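Putative modulator of DNA gyrase (PDB 1VPB) probably acts as a metallopeptidase of the PmbA/TldD (peptidase U62) family, although its own activity and substrate remain uncertain. Local coordinates at residues 246-251 and 366-371; 422-427 and 442-447; 373-378 and 392-397. All coordinates share one frame; numbering follows the deposited sequence.

Interaction 1 of 3, residues 246-251 and 366-371; sequences KYTMVV and AGVEKG
Thr248 and Gly371 form a parallel beta bridge where strand 370-378 begins beside strand 245-251, in the mixed sheet of the C-terminal part of the chain. One backbone bond joins the two segments: Thr248 N donates to Lys370 O at 3.1 Å. Thr248 and Val368 reach toward each other tip to tip, with Thr248 CG2 3.9 Å from Val368 CG1. The other branch, Val368 CG2, passes Val250 CG2 at 3.9 Å, so a beta-branched valine serves two neighbours at once. With chi1 at -58°, Thr248 OG1 stands beside the backbone N and accepts a hydrogen bond from a water that in turn accepts one from Lys370 N; the same hydroxyl also bonds Glu444 OE1. Lys370 is stretched out along its whole length and crosses the Tyr247 ring, Lys370 CE lying 3.8 Å from Tyr247 CE2. Lys370 NZ is 5.3 Å from the centroid of the Tyr247 ring, at most a weak cation-pi attraction, and is held by a second water shared with Lys246 O. Were Tyr247 replaced by an alanine, the methylenes of Lys370 would probably lose their apolar support and Gln243 O its phenol partner. Around the pair, strand 388-399 packs Leu397 on Tyr247 and Ile398 on both Val250 and Val368, while strand 441-443 lies against Thr248 and Met249.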
# COMPACT_ATOMS: atom_id res chain seq x y z
N LYS A 246 -26.96 -18.72 16.28
CA LYS A 246 -27.62 -17.83 15.31
C LYS A 246 -28.06 -16.56 16.01
O LYS A 246 -28.62 -16.65 17.10
CB LYS A 246 -28.91 -18.46 14.79
CG LYS A 246 -28.74 -19.77 14.03
CD LYS A 246 -28.19 -19.53 12.68
CE LYS A 246 -27.99 -20.84 11.94
NZ LYS A 246 -27.66 -20.56 10.56
N TYR A 247 -27.89 -15.43 15.34
CA TYR A 247 -28.43 -14.16 15.83
C TYR A 247 -28.95 -13.38 14.64
O TYR A 247 -28.47 -13.54 13.54
CB TYR A 247 -27.33 -13.30 16.46
CG TYR A 247 -26.74 -13.82 17.76
CD1 TYR A 247 -25.70 -14.74 17.77
CD2 TYR A 247 -27.20 -13.32 18.98
CE1 TYR A 247 -25.14 -15.18 18.99
CE2 TYR A 247 -26.65 -13.75 20.17
CZ TYR A 247 -25.62 -14.68 20.17
OH TYR A 247 -25.08 -15.10 21.38
N THR A 248 -29.87 -12.47 14.90
CA THR A 248 -30.17 -11.40 13.93
C THR A 248 -28.96 -10.46 13.87
O THR A 248 -28.49 -9.99 14.92
CB THR A 248 -31.35 -10.59 14.40
OG1 THR A 248 -32.50 -11.44 14.56
CG2 THR A 248 -31.74 -9.53 13.36
N MET A 249 -28.45 -10.18 12.68
CA MET A 249 -27.32 -9.27 12.54
C MET A 249 -27.79 -7.91 12.04
O MET A 249 -28.41 -7.80 10.99
CB MET A 249 -26.27 -9.84 11.59
CG MET A 249 -25.07 -8.91 11.45
SD MET A 249 -23.65 -9.51 10.54
CE MET A 249 -24.33 -9.87 8.95
N VAL A 250 -27.48 -6.86 12.82
CA VAL A 250 -27.71 -5.49 12.38
C VAL A 250 -26.33 -4.87 12.05
O VAL A 250 -25.36 -5.06 12.78
CB VAL A 250 -28.45 -4.64 13.44
CG1 VAL A 250 -28.75 -3.24 12.88
CG2 VAL A 250 -29.76 -5.33 13.86
N VAL A 251 -26.24 -4.18 10.92
CA VAL A 251 -25.00 -3.51 10.51
C VAL A 251 -25.23 -2.03 10.23
O VAL A 251 -26.17 -1.66 9.55
CB VAL A 251 -24.40 -4.17 9.27
CG1 VAL A 251 -22.96 -3.64 9.03
CG2 VAL A 251 -24.42 -5.68 9.39
N ALA A 366 -34.38 -1.35 17.65
CA ALA A 366 -35.54 -1.42 18.55
C ALA A 366 -36.46 -2.60 18.22
O ALA A 366 -37.18 -3.10 19.10
CB ALA A 366 -36.30 -0.13 18.49
N GLY A 367 -36.43 -3.06 16.97
CA GLY A 367 -37.28 -4.18 16.53
C GLY A 367 -36.68 -5.56 16.63
O GLY A 367 -37.32 -6.55 16.25
N VAL A 368 -35.46 -5.67 17.17
CA VAL A 368 -34.75 -6.96 17.20
C VAL A 368 -34.75 -7.58 18.60
O VAL A 368 -34.32 -6.97 19.56
CB VAL A 368 -33.30 -6.80 16.70
CG1 VAL A 368 -32.53 -8.10 16.87
CG2 VAL A 368 -33.31 -6.34 15.24
N GLU A 369 -35.22 -8.82 18.68
CA GLU A 369 -35.36 -9.52 19.97
C GLU A 369 -34.03 -10.14 20.41
O GLU A 369 -33.69 -10.08 21.58
CB GLU A 369 -36.44 -10.60 19.86
CG GLU A 369 -36.86 -11.27 21.17
CD GLU A 369 -37.85 -12.40 20.93
OE1 GLU A 369 -38.08 -12.77 19.76
OE2 GLU A 369 -38.39 -12.94 21.92
N LYS A 370 -33.30 -10.76 19.49
CA LYS A 370 -32.00 -11.33 19.84
C LYS A 370 -31.06 -11.16 18.69
O LYS A 370 -31.20 -11.80 17.64
CB LYS A 370 -32.11 -12.81 20.17
CG LYS A 370 -30.79 -13.52 20.47
CD LYS A 370 -31.02 -14.98 20.93
CE LYS A 370 -29.72 -15.77 20.95
NZ LYS A 370 -29.93 -17.19 21.34
N GLY A 371 -30.09 -10.27 18.85
CA GLY A 371 -29.24 -9.96 17.74
C GLY A 371 -27.91 -9.44 18.21
O GLY A 371 -27.64 -9.37 19.41
O HOH W 1 -27.82 -17.82 19.81
O HOH W 2 -34.25 -11.29 16.79

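Interaction 2 of 3, residues 422-427 and 442-447; sequences SLVATG and VFEGVD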
# COMPACT_ATOMS: atom_id res chain seq x y z
N SER A 422 -30.95 -13.52 3.19
CA SER A 422 -31.58 -13.38 4.52
C SER A 422 -31.74 -11.91 5.02
O SER A 422 -32.19 -11.68 6.13
CB SER A 422 -30.82 -14.22 5.55
OG SER A 422 -29.59 -13.62 5.81
N LEU A 423 -31.44 -10.95 4.14
CA LEU A 423 -31.71 -9.52 4.37
C LEU A 423 -33.21 -9.31 4.56
O LEU A 423 -33.98 -9.60 3.64
CB LEU A 423 -31.22 -8.71 3.18
CG LEU A 423 -31.36 -7.19 3.26
CD1 LEU A 423 -30.36 -6.63 4.27
CD2 LEU A 423 -31.12 -6.58 1.90
N VAL A 424 -33.60 -8.80 5.74
CA VAL A 424 -35.02 -8.57 6.04
C VAL A 424 -35.42 -7.11 6.07
O VAL A 424 -36.61 -6.84 5.98
CB VAL A 424 -35.47 -9.21 7.36
CG1 VAL A 424 -35.43 -10.71 7.20
CG2 VAL A 424 -34.63 -8.73 8.52
N ALA A 425 -34.45 -6.21 6.23
CA ALA A 425 -34.75 -4.78 6.23
C ALA A 425 -33.56 -3.96 5.84
O ALA A 425 -32.42 -4.37 6.09
CB ALA A 425 -35.20 -4.35 7.61
N THR A 426 -33.85 -2.76 5.29
CA THR A 426 -32.83 -1.76 5.07
C THR A 426 -33.28 -0.44 5.71
O THR A 426 -34.49 -0.15 5.79
CB THR A 426 -32.51 -1.53 3.60
OG1 THR A 426 -33.60 -0.91 2.91
CG2 THR A 426 -32.24 -2.87 2.84
N GLY A 427 -32.31 0.34 6.13
CA GLY A 427 -32.59 1.63 6.81
C GLY A 427 -32.83 2.74 5.82
O GLY A 427 -32.80 2.53 4.61
N VAL A 442 -30.39 -5.30 8.14
CA VAL A 442 -30.76 -6.31 9.07
C VAL A 442 -30.88 -7.65 8.35
O VAL A 442 -31.58 -7.76 7.34
CB VAL A 442 -32.13 -6.04 9.74
CG1 VAL A 442 -32.42 -7.09 10.75
CG2 VAL A 442 -32.17 -4.62 10.40
N PHE A 443 -30.17 -8.64 8.87
CA PHE A 443 -30.17 -9.98 8.32
C PHE A 443 -30.64 -10.94 9.39
O PHE A 443 -30.25 -10.82 10.55
CB PHE A 443 -28.74 -10.39 7.94
CG PHE A 443 -28.09 -9.55 6.93
CD1 PHE A 443 -28.17 -9.87 5.55
CD2 PHE A 443 -27.30 -8.44 7.28
CE1 PHE A 443 -27.51 -9.12 4.60
CE2 PHE A 443 -26.64 -7.69 6.30
CZ PHE A 443 -26.75 -8.03 4.95
N GLU A 444 -31.46 -11.93 9.03
CA GLU A 444 -31.87 -12.92 10.00
C GLU A 444 -31.06 -14.20 9.93
O GLU A 444 -30.67 -14.63 8.85
CB GLU A 444 -33.34 -13.29 9.79
CG GLU A 444 -34.34 -12.19 10.11
CD GLU A 444 -34.42 -11.84 11.58
OE1 GLU A 444 -33.86 -12.61 12.41
OE2 GLU A 444 -35.04 -10.78 11.90
N GLY A 445 -30.87 -14.83 11.09
CA GLY A 445 -30.33 -16.19 11.17
C GLY A 445 -28.89 -16.27 10.71
O GLY A 445 -28.55 -17.08 9.85
N VAL A 446 -28.05 -15.41 11.28
CA VAL A 446 -26.64 -15.31 10.90
C VAL A 446 -25.81 -16.00 12.01
O VAL A 446 -26.09 -15.82 13.19
CB VAL A 446 -26.21 -13.86 10.74
CG1 VAL A 446 -24.70 -13.74 10.45
CG2 VAL A 446 -27.00 -13.19 9.60
N ASP A 447 -24.80 -16.76 11.59
CA ASP A 447 -23.92 -17.50 12.47
C ASP A 447 -22.78 -16.66 13.01
O ASP A 447 -22.01 -16.05 12.25
CB ASP A 447 -23.36 -18.73 11.75
CG ASP A 447 -24.29 -19.88 11.80
OD1 ASP A 447 -24.55 -20.37 12.94
OD2 ASP A 447 -24.80 -20.36 10.78
O HOH W 3 -28.37 -15.92 7.04
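One face of the Phe443 ring receives a methyl of Leu423 and the ring's edge meets the hydroxyl of Ser422. Leu423 CD1 sits 4.0 Å from the centroid of the Phe443 ring, 20° off its normal, a CH-pi contact displaced toward the rim on the side of CE1 and CZ. The methyl gets there because Leu423 CG lies opposite its own backbone N (chi1 -177°), which sends the branched end across the ring. Ser422 OG comes in near the ring plane, 4.0 Å from Phe443 CB; it bonds Leu419 O, and a water donates to both this hydroxyl and Gly445 O. Trp420 adds an edge-to-face contact to the same phenylalanine.

Leu423 and Phe443 are a non-hydrogen-bonded antiparallel pair, and just beyond them comes a classic beta bulge: Val424 and Ala425 both face Val442. Val442 O is therefore gripped twice, firmly by Val424 N at 2.8 Å and weakly by Ala425 N at 3.4 Å, while Val442 N returns a bond to Ala425 O. On the other side of the strands from the ring, small and branched apolar residues fit closely, with Val424 CG2 3.5 Å from Val442 CG1 and the methyl of Ala425 against Val442 CB.

At the far end Glu444 N donates to Ser422 O, as the chain begins to turn its corner; Gly445, with its positive phi, suits that bend. Glu444 folds back at chi2 (-67°), laying Glu444 CG 3.4 Å from Val424 CG1 with the two side chains at about a right angle, while its carboxylate is turned to Thr248.

Interaction 3 of 3, residues 373-378 and 392-397; sequences LVTGFN and GIEGFL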
# COMPACT_ATOMS: atom_id res chain seq x y z
N LEU A 373 -25.43 -6.11 16.96
CA LEU A 373 -25.17 -4.96 16.13
C LEU A 373 -23.68 -4.98 15.83
O LEU A 373 -22.87 -5.01 16.75
CB LEU A 373 -25.54 -3.68 16.88
CG LEU A 373 -25.01 -2.41 16.19
CD1 LEU A 373 -25.62 -2.15 14.82
CD2 LEU A 373 -25.21 -1.22 17.12
N VAL A 374 -23.33 -4.98 14.56
CA VAL A 374 -21.94 -4.91 14.11
C VAL A 374 -21.50 -3.48 13.84
O VAL A 374 -22.02 -2.79 12.95
CB VAL A 374 -21.73 -5.80 12.86
CG1 VAL A 374 -20.30 -5.62 12.30
CG2 VAL A 374 -21.99 -7.24 13.25
N THR A 375 -20.55 -3.00 14.64
CA THR A 375 -20.05 -1.64 14.47
C THR A 375 -18.66 -1.63 13.88
O THR A 375 -18.05 -0.55 13.72
CB THR A 375 -20.03 -0.90 15.82
OG1 THR A 375 -19.22 -1.60 16.78
CG2 THR A 375 -21.41 -0.86 16.41
N GLY A 376 -18.13 -2.80 13.58
CA GLY A 376 -16.83 -2.85 12.96
C GLY A 376 -16.41 -4.26 12.62
O GLY A 376 -16.88 -5.22 13.23
N PHE A 377 -15.53 -4.37 11.64
CA PHE A 377 -15.04 -5.66 11.16
C PHE A 377 -13.55 -5.74 11.43
O PHE A 377 -12.85 -4.77 11.15
CB PHE A 377 -15.29 -5.78 9.65
CG PHE A 377 -16.69 -6.05 9.30
CD1 PHE A 377 -17.21 -7.33 9.47
CD2 PHE A 377 -17.51 -5.05 8.80
CE1 PHE A 377 -18.51 -7.60 9.18
CE2 PHE A 377 -18.82 -5.32 8.49
CZ PHE A 377 -19.32 -6.59 8.66
N ASN A 378 -13.09 -6.88 11.93
CA ASN A 378 -11.69 -7.10 12.32
C ASN A 378 -11.09 -8.33 11.66
O ASN A 378 -10.99 -9.40 12.28
CB ASN A 378 -11.57 -7.28 13.84
CG ASN A 378 -12.32 -6.23 14.63
OD1 ASN A 378 -12.50 -5.10 14.16
ND2 ASN A 378 -12.76 -6.59 15.84
N GLY A 392 -14.11 -11.06 11.37
CA GLY A 392 -14.13 -10.69 12.77
C GLY A 392 -15.06 -9.51 12.95
O GLY A 392 -15.07 -8.59 12.14
N ILE A 393 -15.82 -9.54 14.04
CA ILE A 393 -16.73 -8.46 14.36
C ILE A 393 -16.59 -7.95 15.81
O ILE A 393 -16.12 -8.63 16.71
CB ILE A 393 -18.21 -8.89 14.08
CG1 ILE A 393 -18.66 -9.99 15.04
CG2 ILE A 393 -18.36 -9.28 12.61
CD1 ILE A 393 -19.48 -9.48 16.26
N GLU A 394 -17.00 -6.71 15.97
CA GLU A 394 -17.26 -6.13 17.24
C GLU A 394 -18.56 -5.30 17.18
O GLU A 394 -19.02 -4.92 16.09
CB GLU A 394 -16.07 -5.26 17.64
CG GLU A 394 -15.87 -4.00 16.82
CD GLU A 394 -14.76 -3.13 17.42
OE1 GLU A 394 -15.00 -2.39 18.40
OE2 GLU A 394 -13.64 -3.22 16.89
N GLY A 395 -19.10 -4.99 18.34
CA GLY A 395 -20.35 -4.25 18.42
C GLY A 395 -21.06 -4.43 19.75
O GLY A 395 -20.47 -4.28 20.83
N PHE A 396 -22.35 -4.73 19.67
CA PHE A 396 -23.17 -4.90 20.84
C PHE A 396 -24.17 -6.02 20.68
O PHE A 396 -24.73 -6.22 19.59
CB PHE A 396 -23.95 -3.63 21.12
CG PHE A 396 -23.12 -2.56 21.71
CD1 PHE A 396 -22.44 -1.68 20.88
CD2 PHE A 396 -22.98 -2.46 23.10
CE1 PHE A 396 -21.63 -0.70 21.42
CE2 PHE A 396 -22.18 -1.47 23.63
CZ PHE A 396 -21.51 -0.59 22.77
N LEU A 397 -24.40 -6.72 21.78
CA LEU A 397 -25.54 -7.61 21.86
C LEU A 397 -26.82 -6.76 21.85
O LEU A 397 -26.84 -5.65 22.39
CB LEU A 397 -25.42 -8.44 23.13
CG LEU A 397 -26.36 -9.60 23.40
CD1 LEU A 397 -26.32 -10.59 22.23
CD2 LEU A 397 -25.98 -10.28 24.73
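Phe377 and Ile393 face each other from a non-hydrogen-bonded antiparallel pair, their side chains lying aslant, with Ile393 CG2 3.8 Å from Phe377 CE1. Ile393 CG2 also lies 4.2 Å from Val374 CG1, the valine and isoleucine meeting at about a right angle. Val374 CG1 in turn sits over one face of the Phe377 ring, offset toward its rim, so branched aliphatics and a flat aromatic pack into one apolar patch. Arg258 makes a cation-pi contact with this ring.

On the other side of the sheet, Glu394 extends past Gly376. Its CG occupies the position between the backbone N and the carbonyl carbon (chi1 69°), which brings Glu394 CG 3.9 Å from Gly376 O; a side chain at Gly376 would be tight against it. The Glu394 and Asn378 side chains cross at about a right angle, their flat ends turned 77° apart, and Glu394 OE1 accepts a hydrogen bond from Gln239.

Thr375 turns its hydroxyl back over the partner strand, with Thr375 OG1 3.3 Å from Gly395 CA. Gly395 suits this place because a beta carbon would collide with Leu373 O; instead, Gly395 CA lies 3.1 Å from Leu373 O in a CA-H...O contact. Leu373 and Phe396 close that end with reciprocal backbone bonds; at the other, Asn378 N donates to Gly392 O at 2.6 Å.

Between these ends, Glu394 O takes a bond from Thr375 N at 2.9 Å and weak ones from Gly376 N and Thr375 OG1: two residues facing one, the classic beta bulge of a twisted antiparallel strand pair.

From the N-terminal side, strand 245-251 comes first, and interaction 1 brings residues 366-371 back beside it, closing a long loop of 114 residues. The chain then runs on along strand 370-378 into interaction 3, which closes a short connection of 13 residues with strand 388-399. Interaction 2 follows, closing 14 residues between 422-427 and 442-447. The three contacts lie in series, neither nested nor crossed, within one mixed sheet. Strand 245-251 is the common neighbour: Val250 O meets Val374 N of interaction 3 on one side, and Tyr247 N meets Val446 O of interaction 2. Interactions 2 and 3 do not touch, their nearest atoms being about 7 Å apart.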